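Local coordinates for beta-1,4-mannanase (Caldicellulosiruptor saccharolyticus, PDB 1PMH), which binds beta-1,4-mannan chains, here mannohexaose, as a family 27 carbohydrate-binding module and probably targets the parent mannanase to its substrate, at residues Pro6-Phe11 against Asn177-Pro182; Gly66-Gly71 against Lys153-Leu158; Tyr105-Asn110 against Lys142-Pro147. All coordinates share one frame; numbering follows the deposited sequence. Where two conformers were deposited one is given.

How the contacts relate
The three contacts sample the two sheets of a jellyroll beta-sandwich. Contact 1 lies at the surface and pairs strands 7-9 and 172-181 of one sheet; contact 2 is buried and pairs strands 61-68 and 153-165 of the other; contact 3, also buried, spans the gap between the sheets. Contacts 1 and 2 are therefore built on backbone hydrogen bonds, contact 3 on side-chain packing, mostly apolar. They meet in the core, where Val178 packs on Leu158 and Leu158 in turn on the backbone of Val108. Calcium belongs to contact 1, whereas contacts 2 and 3 supply mannan-pocket residues, joined where Asn110 meets Arg155 and Gln157.

Contact 1 of 3, residues Pro6-Phe11 against Asn177-Pro182; sequences PVVLDF and NVRIRP. With CA (calcium ion), chain C.
Pro6 opens the pairing by setting its ring carbon CG 4.0 Å from Pro182 CD, just where strand 7-9 starts to run antiparallel to strand 172-181 in one sheet of the jellyroll. Val7 and Ile180 form a hydrogen-bonded pair: Val7 N gives to Ile180 O and Ile180 N to Val7 O, both at 2.9 Å. Their CB atoms sit 4.0 Å apart on the face that looks into the sandwich. Val8 turns to the other face beside Arg179, CG2 lying 4.2 Å from Arg179 CD, while the guanidinium lies over that of Arg181, both cations being salt-bridged to Glu86. Leu9 returns to the inner face with Val178. The bond from Leu9 N to Val178 O is 2.8 Å, but Val178 N meets Leu9 O from 39° above the carbonyl plane, as the strand ends. Asp10 then turns its carbonyl O to the calcium ion at 2.4 Å, alongside ligands from Glu12, Asn44, Tyr46 and Asp176. With CG anti to its carbonyl carbon (chi1 -65°), Asn177 brings OD1 beside Asp10 CB, where a calcium-bound water donates to it; ND2 bonds Glu88. Metal and water thus tie both strands together beyond their last backbone bond.

Contact 2 of 3, residues Gly66-Gly71 against Lys153-Leu158; sequences GTWIGG and KKRAQL. Unlike the reference sequence in segment 66-71: Ile69 (reference Phe). With EDO (1,2-ethanediol), chain G.
Trp68 lays its indole over the aliphatic part of Gln157, with Gln157 CB 3.6 Å from the centroid of the six-membered ring and only 7° off its normal, a CH-pi contact over the face. The two residues are a non-hydrogen-bonded pair of antiparallel strands 61-68 and 153-165, in the sheet of the jellyroll beta-sandwich that carries the mannan pocket. Gln157 runs on extended beneath the indole, and its amide stacks with the ring. OE1 of this amide takes a bond from Asn110, and NE2 gives to Ala22 O, which pins the amide's rotation.

Arg155 comes to the same ring from its rim. Trp68 CH2 stands over the centre of the guanidinium, 3.5 Å from Arg155 CZ, with the planes 74° apart, so the indole edge abuts the flat cation. Having CG anti to the backbone N (chi1 -170°) and an extended chain to NE, Arg155 spans to this rim; Glu74 and Asn110 hold the guanidinium, and a mannose touches the side chain. A leucine in place of Trp68 would probably leave one face of the guanidinium without its aromatic edge and the Gln157 chain without its flat cover, setting the pocket arginine freer to shift.

On the opposite face Thr67 and Leu158 lie side by side, Thr67 CG2 to Leu158 CB 4.1 Å, and exchange two backbone hydrogen bonds. A 1,2-ethanediol, probably from the crystallisation liquor, accepts from Trp68 N and Gln157 NE2. Past the Trp68-Gln157 pair Ile69, a deviation from the reference sequence, rests its CB against Ala156 CB, and the strands keep one more backbone bond, Ile69 N to Ala156 O, 2.9 Å.

Contact 3 of 3, residues Tyr105-Asn110 against Lys142-Pro147; sequences YKVVIN and KAFAIP. With BMA (beta-D-mannopyranose), chain B; BMA (beta-D-mannopyranose), chain D; BMA (beta-D-mannopyranose), chain E.
Phe144 presents one edge of its ring to Tyr105 and Val107 across the interior of the jellyroll beta-sandwich, where strands 105-109 and 142-145 belong to opposite sheets and cross at -44°, their axes 9.3 Å apart. Val107 CG2 lies in the plane of the phenylalanine ring, 3.8 Å from Phe144 CE2. The same CE2 also approaches the tyrosine at its rim, 4.0 Å from Tyr105 CE1, so the two aromatic side chains meet edge to edge at an oblique angle. Tyr105 reaches this place because its CG sits between the backbone N and the carbonyl carbon (chi1 72°), which swings the ring across the gap toward Lys142 and Phe144; its hydroxyl touches Lys142 CG and is hydrogen-bonded to Glu119. Phe87 of the neighbouring strand 84-92 also packs on Val107 and Lys142.

Lys106 and Asn110 of the same segment serve the glycan site instead. Lys106, in a salt bridge with Glu115, extends NZ to two adjoining mannoses, 2.8 Å from NZ to O2 of the chain D sugar. Asn110 uses both amide atoms on a third: ND2 gives to O3, and OD1 takes the hydrogen of O2. At the far end of the gap, Ile109 CD1 lies 4.5 Å from Ile146 CG2.

Contact 1 of 3, residues Pro6-Phe11 against Asn177-Pro182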
loop_
_atom_site.group_PDB
_atom_site.type_symbol
_atom_site.label_atom_id
_atom_site.label_comp_id
_atom_site.label_asym_id
_atom_site.label_seq_id
_atom_site.Cartn_x
_atom_site.Cartn_y
_atom_site.Cartn_z
ATOM N N PRO A 6 17.369 6.577 0.833
ATOM C CA PRO A 6 15.959 6.176 0.761
ATOM C C PRO A 6 15.797 4.681 0.887
ATOM O O PRO A 6 16.661 3.957 0.401
ATOM C CB PRO A 6 15.505 6.692 -0.606
ATOM C CG PRO A 6 16.580 7.778 -0.943
ATOM C CD PRO A 6 17.831 7.286 -0.368
ATOM N N VAL A 7 14.711 4.260 1.512
ATOM C CA VAL A 7 14.358 2.851 1.545
ATOM C C VAL A 7 13.375 2.653 0.396
ATOM O O VAL A 7 12.345 3.293 0.345
ATOM C CB VAL A 7 13.692 2.436 2.858
ATOM C CG1 VAL A 7 13.296 0.998 2.812
ATOM C CG2 VAL A 7 14.561 2.702 4.061
ATOM N N VAL A 8 13.765 1.838 -0.581
ATOM C CA VAL A 8 13.023 1.729 -1.826
ATOM C C VAL A 8 12.477 0.309 -1.967
ATOM O O VAL A 8 13.197 -0.655 -2.269
ATOM C CB VAL A 8 13.939 2.020 -3.031
ATOM C CG1 VAL A 8 13.191 1.929 -4.329
ATOM C CG2 VAL A 8 14.465 3.447 -2.874
ATOM N N LEU A 9 11.173 0.160 -1.755
ATOM C CA LEU A 9 10.458 -1.113 -1.850
ATOM C C LEU A 9 9.719 -1.105 -3.193
ATOM O O LEU A 9 8.549 -0.752 -3.312
ATOM C CB LEU A 9 9.546 -1.277 -0.644
ATOM C CG LEU A 9 10.168 -1.009 0.726
ATOM C CD1 LEU A 9 9.190 -1.311 1.841
ATOM C CD2 LEU A 9 11.418 -1.862 0.917
ATOM N N ASP A 10 10.472 -1.516 -4.204
ATOM C CA ASP A 10 10.041 -1.473 -5.599
ATOM C C ASP A 10 9.748 -2.853 -6.197
ATOM O O ASP A 10 9.357 -2.941 -7.356
ATOM C CB ASP A 10 11.019 -0.718 -6.497
ATOM C CG ASP A 10 12.401 -1.299 -6.521
ATOM O OD1 ASP A 10 12.636 -2.391 -5.971
ATOM O OD2 ASP A 10 13.294 -0.637 -7.106
ATOM N N PHE A 11 9.977 -3.900 -5.417
ATOM C CA PHE A 11 9.735 -5.290 -5.772
ATOM C C PHE A 11 10.629 -5.744 -6.925
ATOM O O PHE A 11 10.393 -6.820 -7.480
ATOM C CB PHE A 11 8.243 -5.550 -6.014
ATOM C CG PHE A 11 7.431 -5.022 -4.859
ATOM C CD1 PHE A 11 7.409 -5.729 -3.661
ATOM C CD2 PHE A 11 6.814 -3.782 -4.921
ATOM C CE1 PHE A 11 6.789 -5.208 -2.546
ATOM C CE2 PHE A 11 6.187 -3.240 -3.781
ATOM C CZ PHE A 11 6.168 -3.955 -2.621
ATOM N N ASN A 177 6.576 0.823 -5.712
ATOM C CA ASN A 177 7.363 2.027 -5.422
ATOM C C ASN A 177 7.002 2.632 -4.074
ATOM O O ASN A 177 6.777 3.844 -3.939
ATOM C CB ASN A 177 7.235 3.017 -6.561
ATOM C CG ASN A 177 7.845 2.473 -7.834
ATOM O OD1 ASN A 177 8.800 1.696 -7.794
ATOM N ND2 ASN A 177 7.318 2.861 -8.965
ATOM N N VAL A 178 7.011 1.756 -3.073
ATOM C CA VAL A 178 6.828 2.235 -1.698
ATOM C C VAL A 178 8.195 2.705 -1.238
ATOM O O VAL A 178 9.124 1.928 -1.214
ATOM C CB VAL A 178 6.279 1.102 -0.824
ATOM C CG1 VAL A 178 6.228 1.563 0.634
ATOM C CG2 VAL A 178 4.899 0.639 -1.344
ATOM N N ARG A 179 8.302 3.981 -0.883
ATOM C CA ARG A 179 9.581 4.578 -0.555
ATOM C C ARG A 179 9.488 5.340 0.756
ATOM O O ARG A 179 8.537 6.100 0.995
ATOM C CB ARG A 179 10.062 5.539 -1.653
ATOM C CG ARG A 179 10.279 4.826 -2.978
ATOM C CD ARG A 179 11.041 5.657 -3.951
ATOM N NE ARG A 179 10.141 6.685 -4.446
ATOM C CZ ARG A 179 10.554 7.646 -5.269
ATOM N NH1 ARG A 179 11.836 7.765 -5.577
ATOM N NH2 ARG A 179 9.671 8.526 -5.719
ATOM N N ILE A 180 10.494 5.172 1.621
ATOM C CA ILE A 180 10.670 5.973 2.836
ATOM C C ILE A 180 11.798 6.930 2.486
ATOM O O ILE A 180 12.918 6.499 2.187
ATOM C CB ILE A 180 10.964 5.063 4.036
ATOM C CG1 ILE A 180 9.865 3.998 4.234
ATOM C CG2 ILE A 180 11.280 5.930 5.273
ATOM C CD1 ILE A 180 10.307 2.972 5.280
ATOM N N ARG A 181 11.463 8.225 2.467
ATOM C CA ARG A 181 12.241 9.217 1.732
ATOM C C ARG A 181 12.633 10.387 2.629
ATOM O O ARG A 181 11.832 10.811 3.451
ATOM C CB ARG A 181 11.469 9.786 0.532
ATOM C CG ARG A 181 10.966 8.767 -0.453
ATOM C CD ARG A 181 10.318 9.396 -1.669
ATOM N NE ARG A 181 11.342 9.908 -2.575
ATOM C CZ ARG A 181 11.179 10.829 -3.518
ATOM N NH1 ARG A 181 10.013 11.405 -3.688
ATOM N NH2 ARG A 181 12.224 11.246 -4.220
ATOM N N PRO A 182 13.803 10.963 2.405
ATOM C CA PRO A 182 14.103 12.273 3.020
ATOM C C PRO A 182 13.297 13.446 2.469
ATOM O O PRO A 182 13.169 14.516 3.094
ATOM C CB PRO A 182 15.602 12.435 2.778
ATOM C CG PRO A 182 15.866 11.646 1.486
ATOM C CD PRO A 182 14.938 10.454 1.614
HETATM CA CA CA C . 8.243 -2.321 -9.336
HETATM O O HOH W 1 9.419 -0.322 -9.453
#

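Contact 2 of 3, residues Gly66-Gly71 against Lys153-Leu158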
loop_
_atom_site.group_PDB
_atom_site.type_symbol
_atom_site.label_atom_id
_atom_site.label_comp_id
_atom_site.label_asym_id
_atom_site.label_seq_id
_atom_site.Cartn_x
_atom_site.Cartn_y
_atom_site.Cartn_z
ATOM N N GLY A 66 1.467 -5.716 6.271
ATOM C CA GLY A 66 2.647 -5.149 6.871
ATOM C C GLY A 66 3.928 -5.566 6.203
ATOM O O GLY A 66 4.013 -6.623 5.586
ATOM N N THR A 67 4.971 -4.762 6.395
ATOM C CA THR A 67 6.323 -5.159 6.090
ATOM C C THR A 67 7.243 -4.651 7.194
ATOM O O THR A 67 7.020 -3.579 7.728
ATOM C CB THR A 67 6.792 -4.711 4.689
ATOM O OG1 THR A 67 8.041 -5.335 4.378
ATOM C CG2 THR A 67 6.963 -3.217 4.589
ATOM N N TRP A 68 8.267 -5.419 7.500
ATOM C CA TRP A 68 9.304 -4.999 8.386
ATOM C C TRP A 68 10.421 -4.487 7.545
ATOM O O TRP A 68 10.917 -5.161 6.632
ATOM C CB TRP A 68 9.786 -6.184 9.241
ATOM C CG TRP A 68 8.810 -6.540 10.305
ATOM C CD1 TRP A 68 7.920 -7.582 10.299
ATOM C CD2 TRP A 68 8.626 -5.884 11.542
ATOM N NE1 TRP A 68 7.183 -7.601 11.450
ATOM C CE2 TRP A 68 7.597 -6.566 12.242
ATOM C CE3 TRP A 68 9.250 -4.783 12.163
ATOM C CZ2 TRP A 68 7.176 -6.168 13.507
ATOM C CZ3 TRP A 68 8.839 -4.410 13.415
ATOM C CH2 TRP A 68 7.786 -5.071 14.063
ATOM N N ILE A 69 10.856 -3.293 7.816
ATOM C CA ILE A 69 12.020 -2.787 7.138
ATOM C C ILE A 69 13.221 -3.725 7.313
ATOM O O ILE A 69 13.513 -4.204 8.408
ATOM C CB ILE A 69 12.300 -1.338 7.544
ATOM C CG1 ILE A 69 11.039 -0.465 7.531
ATOM C CG2 ILE A 69 13.370 -0.699 6.673
ATOM C CD1 ILE A 69 10.331 -0.286 6.236
ATOM N N GLY A 70 13.853 -4.105 6.203
ATOM C CA GLY A 70 14.966 -5.032 6.256
ATOM C C GLY A 70 14.615 -6.468 6.600
ATOM O O GLY A 70 15.502 -7.285 6.756
ATOM N N GLY A 71 13.338 -6.797 6.630
ATOM C CA GLY A 71 12.822 -8.085 7.028
ATOM C C GLY A 71 13.021 -8.396 8.490
ATOM O O GLY A 71 12.753 -9.545 8.859
ATOM N N LYS A 153 14.296 6.728 16.236
ATOM C CA LYS A 153 14.152 5.284 16.205
ATOM C C LYS A 153 12.732 4.881 16.612
ATOM O O LYS A 153 12.236 5.281 17.666
ATOM C CB LYS A 153 15.199 4.636 17.098
ATOM C CG LYS A 153 16.624 4.752 16.613
ATOM C CD LYS A 153 17.609 4.408 17.744
ATOM C CE LYS A 153 17.793 5.553 18.719
ATOM N NZ LYS A 153 18.773 5.456 19.846
ATOM N N LYS A 154 12.104 4.080 15.746
ATOM C CA LYS A 154 10.752 3.588 15.963
ATOM C C LYS A 154 10.678 2.158 15.492
ATOM O O LYS A 154 11.463 1.690 14.684
ATOM C CB LYS A 154 9.751 4.457 15.178
ATOM C CG LYS A 154 9.590 5.911 15.687
ATOM C CD LYS A 154 8.926 5.996 17.025
ATOM C CE LYS A 154 8.610 7.433 17.345
ATOM N NZ LYS A 154 7.965 7.560 18.663
ATOM N N ARG A 155 9.651 1.463 15.977
ATOM C CA ARG A 155 9.347 0.115 15.555
ATOM C C ARG A 155 9.112 0.096 14.045
ATOM O O ARG A 155 8.289 0.841 13.538
ATOM C CB ARG A 155 8.110 -0.365 16.299
ATOM C CG ARG A 155 7.769 -1.803 16.164
ATOM C CD ARG A 155 6.694 -2.179 17.180
ATOM N NE ARG A 155 6.299 -3.580 17.117
ATOM C CZ ARG A 155 5.365 -4.046 16.318
ATOM N NH1 ARG A 155 4.711 -3.263 15.474
ATOM N NH2 ARG A 155 5.101 -5.346 16.348
ATOM N N ALA A 156 9.839 -0.773 13.350
ATOM C CA ALA A 156 10.060 -0.650 11.919
ATOM C C ALA A 156 9.052 -1.392 11.049
ATOM O O ALA A 156 9.438 -2.016 10.057
ATOM C CB ALA A 156 11.433 -1.080 11.562
ATOM N N GLN A 157 7.777 -1.353 11.447
ATOM C CA GLN A 157 6.741 -2.028 10.665
ATOM C C GLN A 157 5.886 -0.965 9.978
ATOM O O GLN A 157 5.228 -0.160 10.631
ATOM C CB GLN A 157 5.923 -2.953 11.558
ATOM C CG GLN A 157 5.020 -3.821 10.709
ATOM C CD GLN A 157 4.090 -4.683 11.518
ATOM O OE1 GLN A 157 3.497 -4.232 12.505
ATOM N NE2 GLN A 157 3.957 -5.951 11.126
ATOM N N LEU A 158 5.870 -1.034 8.655
ATOM C CA LEU A 158 5.000 -0.181 7.841
ATOM C C LEU A 158 3.772 -1.016 7.534
ATOM O O LEU A 158 3.899 -2.159 7.105
ATOM C CB LEU A 158 5.741 0.192 6.574
ATOM C CG LEU A 158 5.116 1.146 5.600
ATOM C CD1 LEU A 158 4.849 2.502 6.168
ATOM C CD2 LEU A 158 5.983 1.231 4.356
HETATM C C1 EDO G . 4.831 -8.426 7.603
HETATM O O1 EDO G . 4.718 -7.574 8.729
HETATM C C2 EDO G . 6.139 -9.196 7.492
HETATM O O2 EDO G . 7.284 -8.429 7.207
#

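Contact 3 of 3, residues Tyr105-Asn110 against Lys142-Pro147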
loop_
_atom_site.group_PDB
_atom_site.type_symbol
_atom_site.label_atom_id
_atom_site.label_comp_id
_atom_site.label_asym_id
_atom_site.label_seq_id
_atom_site.Cartn_x
_atom_site.Cartn_y
_atom_site.Cartn_z
ATOM N N TYR A 105 -8.111 3.558 2.605
ATOM C CA TYR A 105 -6.810 3.046 2.952
ATOM C C TYR A 105 -6.143 3.972 3.947
ATOM O O TYR A 105 -6.445 5.170 4.057
ATOM C CB TYR A 105 -5.920 2.752 1.738
ATOM C CG TYR A 105 -5.431 4.011 1.083
ATOM C CD1 TYR A 105 -4.268 4.601 1.502
ATOM C CD2 TYR A 105 -6.132 4.641 0.072
ATOM C CE1 TYR A 105 -3.812 5.799 0.951
ATOM C CE2 TYR A 105 -5.699 5.814 -0.506
ATOM C CZ TYR A 105 -4.565 6.430 -0.019
ATOM O OH TYR A 105 -4.081 7.601 -0.542
ATOM N N LYS A 106 -5.212 3.391 4.691
ATOM C CA LYS A 106 -4.352 4.111 5.626
ATOM C C LYS A 106 -2.925 3.621 5.454
ATOM O O LYS A 106 -2.703 2.459 5.173
ATOM C CB LYS A 106 -4.783 3.930 7.069
ATOM C CG LYS A 106 -6.229 4.234 7.366
ATOM C CD LYS A 106 -6.545 4.268 8.846
ATOM C CE LYS A 106 -7.954 4.783 9.140
ATOM N NZ LYS A 106 -8.180 4.831 10.624
ATOM N N VAL A 107 -1.992 4.541 5.696
ATOM C CA VAL A 107 -0.574 4.243 5.728
ATOM C C VAL A 107 -0.091 4.572 7.138
ATOM O O VAL A 107 -0.327 5.697 7.615
ATOM C CB VAL A 107 0.182 5.049 4.674
ATOM C CG1 VAL A 107 1.666 4.765 4.755
ATOM C CG2 VAL A 107 -0.336 4.727 3.278
ATOM N N VAL A 108 0.537 3.600 7.779
ATOM C CA VAL A 108 0.803 3.618 9.205
ATOM C C VAL A 108 2.225 3.162 9.473
ATOM O O VAL A 108 2.705 2.206 8.871
ATOM C CB VAL A 108 -0.172 2.652 9.894
ATOM C CG1 VAL A 108 0.097 2.412 11.342
ATOM C CG2 VAL A 108 -1.608 3.129 9.707
ATOM N N ILE A 109 2.873 3.823 10.439
ATOM C CA ILE A 109 4.034 3.244 11.113
ATOM C C ILE A 109 3.548 2.630 12.396
ATOM O O ILE A 109 3.020 3.337 13.264
ATOM C CB ILE A 109 5.171 4.258 11.356
ATOM C CG1 ILE A 109 5.685 4.838 10.031
ATOM C CG2 ILE A 109 6.289 3.597 12.155
ATOM C CD1 ILE A 109 6.683 6.002 10.227
ATOM N N ASN A 110 3.655 1.312 12.504
ATOM C CA ASN A 110 3.097 0.605 13.649
ATOM C C ASN A 110 3.993 0.610 14.868
ATOM O O ASN A 110 4.441 -0.409 15.334
ATOM C CB ASN A 110 2.643 -0.792 13.221
ATOM C CG ASN A 110 1.765 -1.470 14.248
ATOM O OD1 ASN A 110 1.187 -0.793 15.120
ATOM N ND2 ASN A 110 1.646 -2.804 14.129
ATOM N N LYS A 142 0.766 9.046 -3.838
ATOM C CA LYS A 142 0.754 10.032 -2.749
ATOM C C LYS A 142 2.021 9.879 -1.945
ATOM O O LYS A 142 2.626 8.822 -1.944
ATOM C CB LYS A 142 -0.413 9.803 -1.762
ATOM C CG LYS A 142 -1.797 9.897 -2.326
ATOM C CD LYS A 142 -2.218 11.313 -2.530
ATOM C CE LYS A 142 -3.708 11.450 -2.807
ATOM N NZ LYS A 142 -3.982 12.697 -3.600
ATOM N N ALA A 143 2.330 10.946 -1.220
ATOM C CA ALA A 143 3.312 10.932 -0.151
ATOM C C ALA A 143 2.696 11.530 1.085
ATOM O O ALA A 143 2.099 12.586 1.003
ATOM C CB ALA A 143 4.571 11.690 -0.541
ATOM N N PHE A 144 2.888 10.878 2.218
ATOM C CA PHE A 144 2.429 11.373 3.499
ATOM C C PHE A 144 3.604 11.720 4.384
ATOM O O PHE A 144 4.623 11.023 4.340
ATOM C CB PHE A 144 1.541 10.348 4.202
ATOM C CG PHE A 144 0.299 9.993 3.474
ATOM C CD1 PHE A 144 -0.548 10.960 3.029
ATOM C CD2 PHE A 144 -0.074 8.677 3.279
ATOM C CE1 PHE A 144 -1.695 10.612 2.332
ATOM C CE2 PHE A 144 -1.239 8.341 2.670
ATOM C CZ PHE A 144 -2.037 9.292 2.158
ATOM N N ALA A 145 3.444 12.746 5.210
ATOM C CA ALA A 145 4.500 13.181 6.095
ATOM C C ALA A 145 4.788 12.178 7.195
ATOM O O ALA A 145 3.868 11.612 7.806
ATOM C CB ALA A 145 4.162 14.523 6.735
ATOM N N ILE A 146 6.074 12.015 7.507
ATOM C CA ILE A 146 6.503 11.437 8.775
ATOM C C ILE A 146 6.586 12.616 9.760
ATOM O O ILE A 146 7.390 13.517 9.529
ATOM C CB ILE A 146 7.835 10.697 8.668
ATOM C CG1 ILE A 146 7.757 9.569 7.635
ATOM C CG2 ILE A 146 8.272 10.172 10.012
ATOM C CD1 ILE A 146 9.073 8.910 7.321
ATOM N N PRO A 147 5.816 12.644 10.846
ATOM C CA PRO A 147 5.831 13.792 11.760
ATOM C C PRO A 147 7.174 13.864 12.463
ATOM O O PRO A 147 7.859 12.858 12.650
ATOM C CB PRO A 147 4.647 13.490 12.675
ATOM C CG PRO A 147 4.460 12.028 12.635
ATOM C CD PRO A 147 4.870 11.601 11.268
HETATM C C1 BMA B . -2.906 -2.600 16.641
HETATM C C2 BMA B . -1.477 -2.852 16.209
HETATM C C3 BMA B . -1.127 -4.334 16.409
HETATM C C4 BMA B . -1.345 -4.650 17.898
HETATM C C5 BMA B . -2.753 -4.295 18.380
HETATM C C6 BMA B . -3.061 -4.468 19.868
HETATM O O2 BMA B . -0.620 -1.924 16.838
HETATM O O3 BMA B . 0.257 -4.488 16.143
HETATM O O4 BMA B . -1.228 -6.022 18.166
HETATM O O5 BMA B . -2.994 -2.958 18.046
HETATM O O6 BMA B . -4.457 -4.322 20.040
HETATM C C1 BMA D . -10.158 2.493 12.290
HETATM C C2 BMA D . -9.182 1.470 11.795
HETATM C C3 BMA D . -8.544 0.817 13.017
HETATM C C4 BMA D . -7.971 1.902 13.945
HETATM C C5 BMA D . -8.992 2.982 14.237
HETATM C C6 BMA D . -8.336 4.108 15.016
HETATM O O2 BMA D . -8.190 2.101 11.017
HETATM O O3 BMA D . -7.585 -0.150 12.570
HETATM O O4 BMA D . -7.726 1.347 15.207
HETATM O O5 BMA D . -9.512 3.509 13.046
HETATM O O6 BMA D . -9.335 4.966 15.442
HETATM C C1 BMA E . -14.243 4.848 10.326
HETATM C C2 BMA E . -13.160 5.845 10.665
HETATM C C3 BMA E . -11.828 5.109 10.682
HETATM C C4 BMA E . -11.925 3.837 11.468
HETATM C C5 BMA E . -13.101 2.951 11.035
HETATM C C6 BMA E . -13.290 1.691 11.840
HETATM O O2 BMA E . -13.401 6.367 11.958
HETATM O O3 BMA E . -10.759 5.953 11.096
HETATM O O4 BMA E . -10.724 3.154 11.196
HETATM O O5 BMA E . -14.297 3.710 11.127
HETATM O O6 BMA E . -13.384 1.981 13.217
#